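Local structure of hemin degrading factor (Pseudomonas aeruginosa, 4MF9) at residues V89-G94 with N297-T302; L260-F265 with G277-L282; V264-A269 with L332-F337. The protein binds heme as a HemS-like heme-trafficking protein and probably both passes it to a heme oxygenase and degrades it. All blocks are in the same frame, centred on the assembly; numbering follows the deposited sequence.

Interaction 1 of 3, residues V89-G94 with N297-T302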
loop_
_atom_site.group_PDB
_atom_site.type_symbol
_atom_site.label_atom_id
_atom_site.label_comp_id
_atom_site.label_asym_id
_atom_site.label_seq_id
_atom_site.Cartn_x
_atom_site.Cartn_y
_atom_site.Cartn_z
ATOM N N VAL A 89 -1.870 -3.005 6.634
ATOM C CA VAL A 89 -1.922 -1.553 6.677
ATOM C C VAL A 89 -0.560 -0.972 7.029
ATOM O O VAL A 89 0.047 -1.349 8.033
ATOM C CB VAL A 89 -2.909 -1.070 7.753
ATOM C CG1 VAL A 89 -2.918 0.442 7.799
ATOM C CG2 VAL A 89 -4.301 -1.631 7.489
ATOM N N HIS A 90 -0.112 -0.028 6.208
ATOM C CA HIS A 90 1.175 0.636 6.367
ATOM C C HIS A 90 0.926 2.118 6.736
ATOM O O HIS A 90 0.304 2.860 5.964
ATOM C CB HIS A 90 1.901 0.520 5.022
ATOM C CG HIS A 90 3.383 0.731 5.077
ATOM N ND1 HIS A 90 3.959 1.940 5.401
ATOM C CD2 HIS A 90 4.404 -0.096 4.748
ATOM C CE1 HIS A 90 5.274 1.840 5.304
ATOM N NE2 HIS A 90 5.570 0.614 4.917
ATOM N N GLU A 91 1.376 2.565 7.886
ATOM C CA GLU A 91 1.277 3.952 8.295
ATOM C C GLU A 91 2.619 4.566 8.543
ATOM O O GLU A 91 3.297 4.201 9.462
ATOM C CB GLU A 91 0.387 4.150 9.543
ATOM C CG GLU A 91 -1.016 3.695 9.386
ATOM C CD GLU A 91 -1.915 3.811 10.616
ATOM O OE1 GLU A 91 -1.608 4.410 11.591
ATOM O OE2 GLU A 91 -2.973 3.314 10.504
ATOM N N ARG A 92 2.987 5.565 7.769
ATOM C CA ARG A 92 4.289 6.180 7.893
ATOM C C ARG A 92 4.173 7.668 8.118
ATOM O O ARG A 92 3.393 8.304 7.497
ATOM C CB ARG A 92 5.129 5.924 6.673
ATOM C CG ARG A 92 6.615 6.064 6.823
ATOM C CD ARG A 92 7.149 5.339 8.027
ATOM N NE ARG A 92 8.608 5.247 8.044
ATOM C CZ ARG A 92 9.423 6.174 8.476
ATOM N NH1 ARG A 92 8.982 7.333 8.906
ATOM N NH2 ARG A 92 10.712 5.956 8.425
ATOM N N LYS A 93 4.984 8.213 8.992
ATOM C CA LYS A 93 4.945 9.627 9.309
ATOM C C LYS A 93 6.125 10.394 8.763
ATOM O O LYS A 93 7.215 9.877 8.742
ATOM C CB LYS A 93 4.854 9.847 10.798
ATOM C CG LYS A 93 3.607 9.357 11.435
ATOM C CD LYS A 93 3.634 9.722 12.881
ATOM C CE LYS A 93 2.777 8.805 13.688
ATOM N NZ LYS A 93 2.843 9.197 15.114
ATOM N N GLY A 94 5.865 11.612 8.298
ATOM C CA GLY A 94 6.884 12.487 7.744
ATOM C C GLY A 94 6.278 13.522 6.811
ATOM O O GLY A 94 5.098 13.457 6.483
ATOM N N ASN A 297 3.915 2.556 11.842
ATOM C CA ASN A 297 3.061 1.506 12.311
ATOM C C ASN A 297 2.669 0.555 11.196
ATOM O O ASN A 297 2.476 0.969 10.100
ATOM C CB ASN A 297 1.806 2.062 12.941
ATOM C CG ASN A 297 2.013 2.580 14.345
ATOM O OD1 ASN A 297 3.095 2.701 14.823
ATOM N ND2 ASN A 297 0.941 2.834 15.004
ATOM N N LEU A 298 2.618 -0.713 11.468
ATOM C CA LEU A 298 2.269 -1.695 10.477
ATOM C C LEU A 298 1.278 -2.633 11.122
ATOM O O LEU A 298 1.533 -3.108 12.175
ATOM C CB LEU A 298 3.534 -2.429 10.016
ATOM C CG LEU A 298 3.350 -3.541 8.996
ATOM C CD1 LEU A 298 3.246 -2.938 7.623
ATOM C CD2 LEU A 298 4.409 -4.640 9.032
ATOM N N HIS A 299 0.198 -2.940 10.455
ATOM C CA HIS A 299 -0.810 -3.833 10.988
ATOM C C HIS A 299 -1.052 -4.959 9.992
ATOM O O HIS A 299 -1.634 -4.743 8.919
ATOM C CB HIS A 299 -2.104 -3.051 11.310
ATOM C CG HIS A 299 -1.881 -1.856 12.188
ATOM N ND1 HIS A 299 -1.426 -1.954 13.485
ATOM C CD2 HIS A 299 -2.047 -0.530 11.952
ATOM C CE1 HIS A 299 -1.319 -0.746 14.011
ATOM N NE2 HIS A 299 -1.687 0.137 13.097
ATOM N N LEU A 300 -0.593 -6.160 10.352
ATOM C CA LEU A 300 -0.644 -7.335 9.480
ATOM C C LEU A 300 -1.603 -8.433 9.972
ATOM O O LEU A 300 -1.378 -9.068 11.008
ATOM C CB LEU A 300 0.776 -7.912 9.297
ATOM C CG LEU A 300 0.914 -9.255 8.578
ATOM C CD1 LEU A 300 0.403 -9.176 7.148
ATOM C CD2 LEU A 300 2.353 -9.778 8.612
ATOM N N LYS A 301 -2.606 -8.724 9.200
ATOM C CA LYS A 301 -3.518 -9.750 9.484
ATOM C C LYS A 301 -2.937 -11.102 9.031
ATOM O O LYS A 301 -3.189 -11.569 7.958
ATOM C CB LYS A 301 -4.824 -9.418 8.763
ATOM C CG LYS A 301 -6.064 -10.165 9.141
ATOM C CD LYS A 301 -6.103 -10.573 10.587
ATOM C CE LYS A 301 -7.099 -9.753 11.343
ATOM N NZ LYS A 301 -8.396 -9.934 10.701
ATOM N N THR A 302 -2.158 -11.709 9.910
ATOM C CA THR A 302 -1.448 -12.961 9.622
ATOM C C THR A 302 -2.312 -14.070 9.031
ATOM O O THR A 302 -1.827 -14.882 8.239
ATOM C CB THR A 302 -0.716 -13.493 10.865
ATOM O OG1 THR A 302 -1.667 -13.848 11.890
ATOM C CG2 THR A 302 0.225 -12.434 11.385
HETATM O O HOH W 1 -1.697 2.959 14.024
#
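Val89 and His299 exchange two backbone hydrogen bonds. Val89 N gives to His299 O and His299 N gives to Val89 O, both at 2.9 Å. Glu91 and Asn297 repeat the pattern two residues on, with Glu91 N to Asn297 O at 2.9 Å and Asn297 N to Glu91 O at 3.0 Å. All four bonds are nearly straight. His90 and Leu298 form the non-hydrogen-bonded pair between them. Here Leu298 CA lies 3.3 Å from Val89 O and adds a CA-H...O contact.

A water joins the side chains on the Glu91 face. It donates to Glu91 OE1 at 2.8 Å and hydrogen-bonds to His299 NE2, lying in the plane of that ring at its edge. The Glu91 chain is extended beyond CG, which carries its carboxylate to this edge. His299 ND1 has its own partner, Asn290 OD1, so both ring nitrogens are held and the ring's rotation is probably fixed. On the same face the CB atoms of Val89 and His299 meet at 4.2 Å.

On the other face lie Leu298 and His90. Leu298 puts CG anti to the backbone N (chi1 178°), and its CD1 comes within 3.6 Å of Val89 O. The same methyl lies 4.2 Å from His90 CD2, obliquely to the ring. His90 ND1 and NE2 bond to Gln273 NE2 and Val264 O, and Leu298 also packs on Val264 and Val266, so this face is turned to strand 262-268. The two strands run antiparallel, their axes at 177°. They come from the two HemS/ChuX sequence repeats and join them edge to edge in one continuous antiparallel sheet.

Interaction 2 of 3, residues L260-F265 with G277-L282. With HEM (protoporphyrin IX containing Fe), chain C.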
loop_
_atom_site.group_PDB
_atom_site.type_symbol
_atom_site.label_atom_id
_atom_site.label_comp_id
_atom_site.label_asym_id
_atom_site.label_seq_id
_atom_site.Cartn_x
_atom_site.Cartn_y
_atom_site.Cartn_z
ATOM N N LEU A 260 18.500 -4.563 12.645
ATOM C CA LEU A 260 18.753 -4.577 11.243
ATOM C C LEU A 260 17.767 -3.674 10.484
ATOM O O LEU A 260 16.614 -3.884 10.493
ATOM C CB LEU A 260 18.578 -6.012 10.766
ATOM C CG LEU A 260 18.485 -6.473 9.348
ATOM C CD1 LEU A 260 19.562 -5.804 8.577
ATOM C CD2 LEU A 260 18.800 -7.942 9.279
ATOM N N PRO A 261 18.290 -2.737 9.769
ATOM C CA PRO A 261 17.457 -1.873 8.923
ATOM C C PRO A 261 16.902 -2.664 7.736
ATOM O O PRO A 261 17.652 -3.270 6.964
ATOM C CB PRO A 261 18.440 -0.795 8.452
ATOM C CG PRO A 261 19.794 -1.478 8.509
ATOM C CD PRO A 261 19.719 -2.379 9.707
ATOM N N ILE A 262 15.581 -2.664 7.601
ATOM C CA ILE A 262 14.926 -3.435 6.555
ATOM C C ILE A 262 14.074 -2.507 5.700
ATOM O O ILE A 262 14.036 -1.304 5.941
ATOM C CB ILE A 262 14.044 -4.512 7.168
ATOM C CG1 ILE A 262 12.983 -3.864 8.057
ATOM C CG2 ILE A 262 14.902 -5.488 7.986
ATOM C CD1 ILE A 262 11.989 -4.845 8.649
ATOM N N MET A 263 13.423 -3.029 4.689
ATOM C CA MET A 263 12.459 -2.323 3.868
ATOM C C MET A 263 11.155 -3.082 3.868
ATOM O O MET A 263 11.167 -4.255 3.676
ATOM C CB MET A 263 12.950 -2.165 2.445
ATOM C CG MET A 263 14.234 -1.421 2.311
ATOM S SD MET A 263 14.841 -1.202 0.668
ATOM C CE MET A 263 13.685 0.038 0.144
ATOM N N VAL A 264 10.062 -2.399 4.100
ATOM C CA VAL A 264 8.789 -3.000 4.112
ATOM C C VAL A 264 7.894 -2.339 3.063
ATOM O O VAL A 264 7.601 -1.202 3.218
ATOM C CB VAL A 264 8.124 -2.873 5.516
ATOM C CG1 VAL A 264 6.770 -3.471 5.528
ATOM C CG2 VAL A 264 8.985 -3.457 6.613
ATOM N N PHE A 265 7.473 -3.106 2.059
ATOM C CA PHE A 265 6.647 -2.627 0.946
ATOM C C PHE A 265 5.219 -3.089 1.162
ATOM O O PHE A 265 4.969 -4.283 1.304
ATOM C CB PHE A 265 7.119 -3.246 -0.390
ATOM C CG PHE A 265 8.378 -2.635 -0.962
ATOM C CD1 PHE A 265 9.599 -2.766 -0.309
ATOM C CD2 PHE A 265 8.347 -1.985 -2.184
ATOM C CE1 PHE A 265 10.752 -2.221 -0.856
ATOM C CE2 PHE A 265 9.495 -1.437 -2.730
ATOM C CZ PHE A 265 10.695 -1.551 -2.060
ATOM N N GLY A 277 14.295 1.206 7.285
ATOM C CA GLY A 277 14.871 1.379 8.604
ATOM C C GLY A 277 14.568 0.206 9.503
ATOM O O GLY A 277 13.941 -0.767 9.086
ATOM N N PRO A 278 15.013 0.251 10.739
ATOM C CA PRO A 278 14.729 -0.828 11.697
ATOM C C PRO A 278 13.302 -0.838 12.181
ATOM O O PRO A 278 12.630 0.111 12.022
ATOM C CB PRO A 278 15.653 -0.498 12.847
ATOM C CG PRO A 278 15.732 0.957 12.792
ATOM C CD PRO A 278 15.827 1.295 11.347
ATOM N N VAL A 279 12.880 -1.928 12.740
ATOM C CA VAL A 279 11.659 -1.991 13.477
ATOM C C VAL A 279 12.044 -2.310 14.905
ATOM O O VAL A 279 13.055 -2.906 15.116
ATOM C CB VAL A 279 10.689 -2.975 12.885
ATOM C CG1 VAL A 279 10.296 -2.485 11.494
ATOM C CG2 VAL A 279 11.284 -4.349 12.811
ATOM N N CYS A 280 11.339 -1.778 15.880
ATOM C CA CYS A 280 11.747 -1.962 17.276
ATOM C C CYS A 280 10.642 -2.560 18.109
ATOM O O CYS A 280 10.812 -3.614 18.708
ATOM C CB CYS A 280 12.180 -0.638 17.917
ATOM S SG CYS A 280 13.544 0.205 17.082
ATOM N N ASN A 281 9.489 -1.929 18.095
ATOM C CA ASN A 281 8.453 -2.306 19.003
ATOM C C ASN A 281 7.411 -3.077 18.321
ATOM O O ASN A 281 6.816 -2.565 17.448
ATOM C CB ASN A 281 7.866 -1.020 19.611
ATOM C CG ASN A 281 7.350 -1.249 20.963
ATOM O OD1 ASN A 281 6.228 -1.669 21.137
ATOM N ND2 ASN A 281 8.182 -1.002 21.942
ATOM N N LEU A 282 7.174 -4.310 18.739
ATOM C CA LEU A 282 6.334 -5.223 18.048
ATOM C C LEU A 282 5.282 -5.813 18.975
ATOM O O LEU A 282 5.564 -6.056 20.098
ATOM C CB LEU A 282 7.173 -6.362 17.467
ATOM C CG LEU A 282 8.081 -6.179 16.250
ATOM C CD1 LEU A 282 8.362 -4.757 15.938
ATOM C CD2 LEU A 282 9.371 -6.984 16.343
HETATM C CHA HEM C . 12.229 -2.135 -5.166
HETATM C CHB HEM C . 14.675 1.867 -4.514
HETATM C CHC HEM C . 12.020 3.980 -7.921
HETATM C CHD HEM C . 8.934 0.332 -7.631
HETATM C C1A HEM C . 13.181 -1.245 -4.758
HETATM C C2A HEM C . 14.284 -1.541 -3.909
HETATM C C3A HEM C . 14.965 -0.431 -3.755
HETATM C C4A HEM C . 14.273 0.559 -4.452
HETATM C CMA HEM C . 16.204 -0.278 -2.918
HETATM C CAA HEM C . 14.673 -2.848 -3.316
HETATM C CBA HEM C . 16.150 -3.288 -3.490
HETATM C CGA HEM C . 16.330 -3.673 -4.913
HETATM O O1A HEM C . 17.304 -3.296 -5.559
HETATM O O2A HEM C . 15.478 -4.363 -5.406
HETATM C C1B HEM C . 14.124 2.748 -5.434
HETATM C C2B HEM C . 14.685 4.027 -5.571
HETATM C C3B HEM C . 13.985 4.659 -6.522
HETATM C C4B HEM C . 12.945 3.703 -6.965
HETATM C CMB HEM C . 15.872 4.553 -4.820
HETATM C CAB HEM C . 14.306 6.049 -6.964
HETATM C CBB HEM C . 13.456 6.911 -7.432
HETATM C C1C HEM C . 10.957 3.194 -8.169
HETATM C C2C HEM C . 9.985 3.450 -9.114
HETATM C C3C HEM C . 9.097 2.421 -9.051
HETATM C C4C HEM C . 9.522 1.512 -8.041
HETATM C CMC HEM C . 9.940 4.624 -10.044
HETATM C CAC HEM C . 7.913 2.293 -9.866
HETATM C CBC HEM C . 7.067 1.365 -9.528
HETATM C C1D HEM C . 9.597 -0.687 -6.935
HETATM C C2D HEM C . 9.056 -2.063 -6.719
HETATM C C3D HEM C . 9.995 -2.726 -6.049
HETATM C C4D HEM C . 11.089 -1.769 -5.847
HETATM C CMD HEM C . 7.735 -2.665 -7.148
HETATM C CAD HEM C . 9.914 -4.157 -5.588
HETATM C CBD HEM C . 10.760 -5.024 -6.519
HETATM C CGD HEM C . 10.591 -6.513 -6.507
HETATM O O1D HEM C . 11.615 -7.152 -6.393
HETATM O O2D HEM C . 9.522 -7.088 -6.643
HETATM N NA HEM C . 13.184 0.061 -5.076
HETATM N NB HEM C . 13.096 2.573 -6.277
HETATM N NC HEM C . 10.654 2.045 -7.566
HETATM N ND HEM C . 10.798 -0.582 -6.387
HETATM FE FE HEM C . 11.889 0.898 -6.385
HETATM O O HOH W 2 15.285 -3.760 12.779
#
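Ile262 and Val279 cross at about a right angle, and their methyls CD1 and CG1 meet at 4.1 Å. The contact sits at the end of a beta hairpin formed by strands 262-268 and 271-277, where the second strand passes into the loop that leads to strand 282-285. Ile262 and Gly277 are an antiparallel hydrogen-bonded pair.

Ile262 holds CG1 between the backbone N and the carbonyl carbon (chi1 60°). This brings CG1 to 3.4 Å from Gly277 O and sends CD1 on to Val279. Val279 also packs on Val291 of strand 288-293, while Ile262 touches Trp350 of helix 348-355. Pro261 and Pro278 lie beside each other beyond the pair. Their rings approach only loosely, with CB of Pro261 4.4 Å from CD of Pro278. Pro261 CB rests closer to the Gly277 backbone.

Gly277 has backbone angles (136/-179°) that are open to glycine and hardly to other residues. The chain turns here into Pro278.

Met263 and Phe265 take no part in this pairing; both side chains reach the heme. Met263 bends at its last torsion, and its SD comes 3.9 Å from the heme methyl CMA. Ile262 and Val264 lie on the other face of the strand.

The two backbone bonds of the pair differ. Gly277 N meets Ile262 O nearly end on, but Ile262 N lies above the carbonyl plane of Gly277. Beyond them a water accepts from Val279 N at 3.0 Å and lies 2.6 Å from Leu260 O, to which it probably donates.

Interaction 3 of 3, residues V264-A269 with L332-F337. With HEM (protoporphyrin IX containing Fe), chain C.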
loop_
_atom_site.group_PDB
_atom_site.type_symbol
_atom_site.label_atom_id
_atom_site.label_comp_id
_atom_site.label_asym_id
_atom_site.label_seq_id
_atom_site.Cartn_x
_atom_site.Cartn_y
_atom_site.Cartn_z
ATOM N N VAL A 264 10.062 -2.399 4.100
ATOM C CA VAL A 264 8.789 -3.000 4.112
ATOM C C VAL A 264 7.894 -2.339 3.063
ATOM O O VAL A 264 7.601 -1.202 3.218
ATOM C CB VAL A 264 8.124 -2.873 5.516
ATOM C CG1 VAL A 264 6.770 -3.471 5.528
ATOM C CG2 VAL A 264 8.985 -3.457 6.613
ATOM N N PHE A 265 7.473 -3.106 2.059
ATOM C CA PHE A 265 6.647 -2.627 0.946
ATOM C C PHE A 265 5.219 -3.089 1.162
ATOM O O PHE A 265 4.969 -4.283 1.304
ATOM C CB PHE A 265 7.119 -3.246 -0.390
ATOM C CG PHE A 265 8.378 -2.635 -0.962
ATOM C CD1 PHE A 265 9.599 -2.766 -0.309
ATOM C CD2 PHE A 265 8.347 -1.985 -2.184
ATOM C CE1 PHE A 265 10.752 -2.221 -0.856
ATOM C CE2 PHE A 265 9.495 -1.437 -2.730
ATOM C CZ PHE A 265 10.695 -1.551 -2.060
ATOM N N VAL A 266 4.293 -2.192 1.172
ATOM C CA VAL A 266 2.895 -2.517 1.210
ATOM C C VAL A 266 2.097 -1.691 0.226
ATOM O O VAL A 266 2.178 -0.541 0.237
ATOM C CB VAL A 266 2.319 -2.304 2.641
ATOM C CG1 VAL A 266 0.824 -2.413 2.671
ATOM C CG2 VAL A 266 2.920 -3.311 3.605
ATOM N N GLY A 267 1.317 -2.349 -0.588
ATOM C CA GLY A 267 0.517 -1.622 -1.540
ATOM C C GLY A 267 -0.707 -2.335 -2.059
ATOM O O GLY A 267 -1.096 -3.403 -1.578
ATOM N N ASN A 268 -1.307 -1.704 -3.058
ATOM C CA ASN A 268 -2.457 -2.221 -3.765
ATOM C C ASN A 268 -2.172 -1.953 -5.240
ATOM O O ASN A 268 -1.056 -1.575 -5.585
ATOM C CB ASN A 268 -3.732 -1.515 -3.283
ATOM C CG ASN A 268 -3.611 0.004 -3.316
ATOM O OD1 ASN A 268 -3.418 0.595 -4.382
ATOM N ND2 ASN A 268 -3.740 0.642 -2.157
ATOM N N ALA A 269 -3.162 -2.111 -6.109
ATOM C CA ALA A 269 -2.930 -1.929 -7.541
ATOM C C ALA A 269 -2.469 -0.512 -7.921
ATOM O O ALA A 269 -1.883 -0.313 -8.992
ATOM C CB ALA A 269 -4.183 -2.297 -8.315
ATOM N N LEU A 332 -0.045 -9.697 -3.601
ATOM C CA LEU A 332 0.950 -9.414 -2.619
ATOM C C LEU A 332 0.382 -8.645 -1.391
ATOM O O LEU A 332 -0.138 -7.556 -1.518
ATOM C CB LEU A 332 1.952 -8.514 -3.241
ATOM C CG LEU A 332 3.269 -8.983 -3.799
ATOM C CD1 LEU A 332 3.989 -7.839 -4.460
ATOM C CD2 LEU A 332 4.111 -9.676 -2.790
ATOM N N ILE A 333 0.497 -9.229 -0.203
ATOM C CA ILE A 333 0.267 -8.507 1.033
ATOM C C ILE A 333 1.313 -7.513 1.495
ATOM O O ILE A 333 1.069 -6.356 1.769
ATOM C CB ILE A 333 -0.074 -9.512 2.167
ATOM C CG1 ILE A 333 -1.289 -10.350 1.811
ATOM C CG2 ILE A 333 -0.183 -8.853 3.507
ATOM C CD1 ILE A 333 -1.409 -11.627 2.573
ATOM N N VAL A 334 2.532 -8.015 1.572
ATOM C CA VAL A 334 3.659 -7.272 1.995
ATOM C C VAL A 334 4.949 -7.906 1.480
ATOM O O VAL A 334 4.948 -9.065 1.284
ATOM C CB VAL A 334 3.705 -7.247 3.510
ATOM C CG1 VAL A 334 3.738 -8.642 4.048
ATOM C CG2 VAL A 334 4.820 -6.399 4.044
ATOM N N GLN A 335 5.978 -7.136 1.260
ATOM C CA GLN A 335 7.275 -7.655 0.852
ATOM C C GLN A 335 8.332 -7.079 1.748
ATOM O O GLN A 335 8.263 -5.932 2.072
ATOM C CB GLN A 335 7.647 -7.217 -0.549
ATOM C CG GLN A 335 6.889 -7.784 -1.705
ATOM C CD GLN A 335 7.361 -7.140 -3.011
ATOM O OE1 GLN A 335 8.048 -7.744 -3.810
ATOM N NE2 GLN A 335 7.038 -5.895 -3.172
ATOM N N LEU A 336 9.324 -7.873 2.059
ATOM C CA LEU A 336 10.437 -7.434 2.839
ATOM C C LEU A 336 11.753 -7.527 2.069
ATOM O O LEU A 336 12.020 -8.521 1.496
ATOM C CB LEU A 336 10.532 -8.261 4.085
ATOM C CG LEU A 336 9.757 -7.719 5.263
ATOM C CD1 LEU A 336 8.313 -7.785 4.929
ATOM C CD2 LEU A 336 10.102 -8.519 6.480
ATOM N N PHE A 337 12.557 -6.486 2.143
ATOM C CA PHE A 337 13.917 -6.555 1.620
ATOM C C PHE A 337 14.838 -6.059 2.724
ATOM O O PHE A 337 14.369 -5.617 3.791
ATOM C CB PHE A 337 14.109 -5.651 0.398
ATOM C CG PHE A 337 13.202 -5.968 -0.765
ATOM C CD1 PHE A 337 13.708 -6.585 -1.910
ATOM C CD2 PHE A 337 11.858 -5.606 -0.736
ATOM C CE1 PHE A 337 12.894 -6.859 -2.986
ATOM C CE2 PHE A 337 11.037 -5.877 -1.819
ATOM C CZ PHE A 337 11.557 -6.512 -2.942
HETATM C CHA HEM C . 12.229 -2.135 -5.166
HETATM C CHB HEM C . 14.675 1.867 -4.514
HETATM C CHC HEM C . 12.020 3.980 -7.921
HETATM C CHD HEM C . 8.934 0.332 -7.631
HETATM C C1A HEM C . 13.181 -1.245 -4.758
HETATM C C2A HEM C . 14.284 -1.541 -3.909
HETATM C C3A HEM C . 14.965 -0.431 -3.755
HETATM C C4A HEM C . 14.273 0.559 -4.452
HETATM C CMA HEM C . 16.204 -0.278 -2.918
HETATM C CAA HEM C . 14.673 -2.848 -3.316
HETATM C CBA HEM C . 16.150 -3.288 -3.490
HETATM C CGA HEM C . 16.330 -3.673 -4.913
HETATM O O1A HEM C . 17.304 -3.296 -5.559
HETATM O O2A HEM C . 15.478 -4.363 -5.406
HETATM C C1B HEM C . 14.124 2.748 -5.434
HETATM C C2B HEM C . 14.685 4.027 -5.571
HETATM C C3B HEM C . 13.985 4.659 -6.522
HETATM C C4B HEM C . 12.945 3.703 -6.965
HETATM C CMB HEM C . 15.872 4.553 -4.820
HETATM C CAB HEM C . 14.306 6.049 -6.964
HETATM C CBB HEM C . 13.456 6.911 -7.432
HETATM C C1C HEM C . 10.957 3.194 -8.169
HETATM C C2C HEM C . 9.985 3.450 -9.114
HETATM C C3C HEM C . 9.097 2.421 -9.051
HETATM C C4C HEM C . 9.522 1.512 -8.041
HETATM C CMC HEM C . 9.940 4.624 -10.044
HETATM C CAC HEM C . 7.913 2.293 -9.866
HETATM C CBC HEM C . 7.067 1.365 -9.528
HETATM C C1D HEM C . 9.597 -0.687 -6.935
HETATM C C2D HEM C . 9.056 -2.063 -6.719
HETATM C C3D HEM C . 9.995 -2.726 -6.049
HETATM C C4D HEM C . 11.089 -1.769 -5.847
HETATM C CMD HEM C . 7.735 -2.665 -7.148
HETATM C CAD HEM C . 9.914 -4.157 -5.588
HETATM C CBD HEM C . 10.760 -5.024 -6.519
HETATM C CGD HEM C . 10.591 -6.513 -6.507
HETATM O O1D HEM C . 11.615 -7.152 -6.393
HETATM O O2D HEM C . 9.522 -7.088 -6.643
HETATM N NA HEM C . 13.184 0.061 -5.076
HETATM N NB HEM C . 13.096 2.573 -6.277
HETATM N NC HEM C . 10.654 2.045 -7.566
HETATM N ND HEM C . 10.798 -0.582 -6.387
HETATM FE FE HEM C . 11.889 0.898 -6.385
HETATM O O HOH W 3 1.555 -5.223 -1.180
HETATM O O HOH W 4 -1.521 -6.081 -3.533
#
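Phe337 brings its CE2 over one face of the Phe265 ring, 3.7 Å above the plane and offset toward the rim. The two planes are 57° apart, so the pair is oblique, with Phe265 CE1 and Phe337 CD2 closest at 3.6 Å. One face of Phe337 in turn takes the heme propionate carbon CAA. Phe265 CG is anti to the carbonyl carbon (chi1 -77°), and this directs the ring to the porphyrin. The end of the ring lies over the macrocycle, its CZ 3.5 Å from the heme carbon CHA. The Gln335 side chain crosses Phe265 near its CB, its amide plane 71° from the ring, and ends beside the heme propionate group CGD.

The backbones pair directly beneath. Phe265 N gives a straight bond to Gln335 O at 2.9 Å, and Gln335 N returns one to Phe265 O. On the opposite face of the sheet Val334 CG2 touches both valines of the other strand, 3.8 Å from Val264 CG1 and 3.7 Å from Val266 CG2. Helix 247-258 covers part of this face. Further along, a water accepts from Gly267 N and probably donates to Leu332 O, bridging the strands where their direct bonding stops.

The chemistry is two-sided. Aromatic carbon rests over the CHA corner of the porphyrin, while Arg228 near Gln335 and Lys313 near Phe337, both heme-binding, may balance the propionate charge.

Interactions 2 and 3 both use strand 262-268. Their centres are 13 Å apart, and both touch the heme. Strand 262-268 lies between strands 271-277 and 332-338 in one nine-stranded antiparallel sheet. Interaction 1 belongs to a second such sheet, with its centre 11 Å from each of the others. The two sheets touch there through side chains of strands 88-93 and 296-301 on strands 262-268 and 332-338. Along the chain, both segments of interaction 2 fall between those of interaction 1, whereas the segments of interactions 1 and 3 alternate. The seam between the two sequence repeats thus lies behind the strands that line the heme pocket.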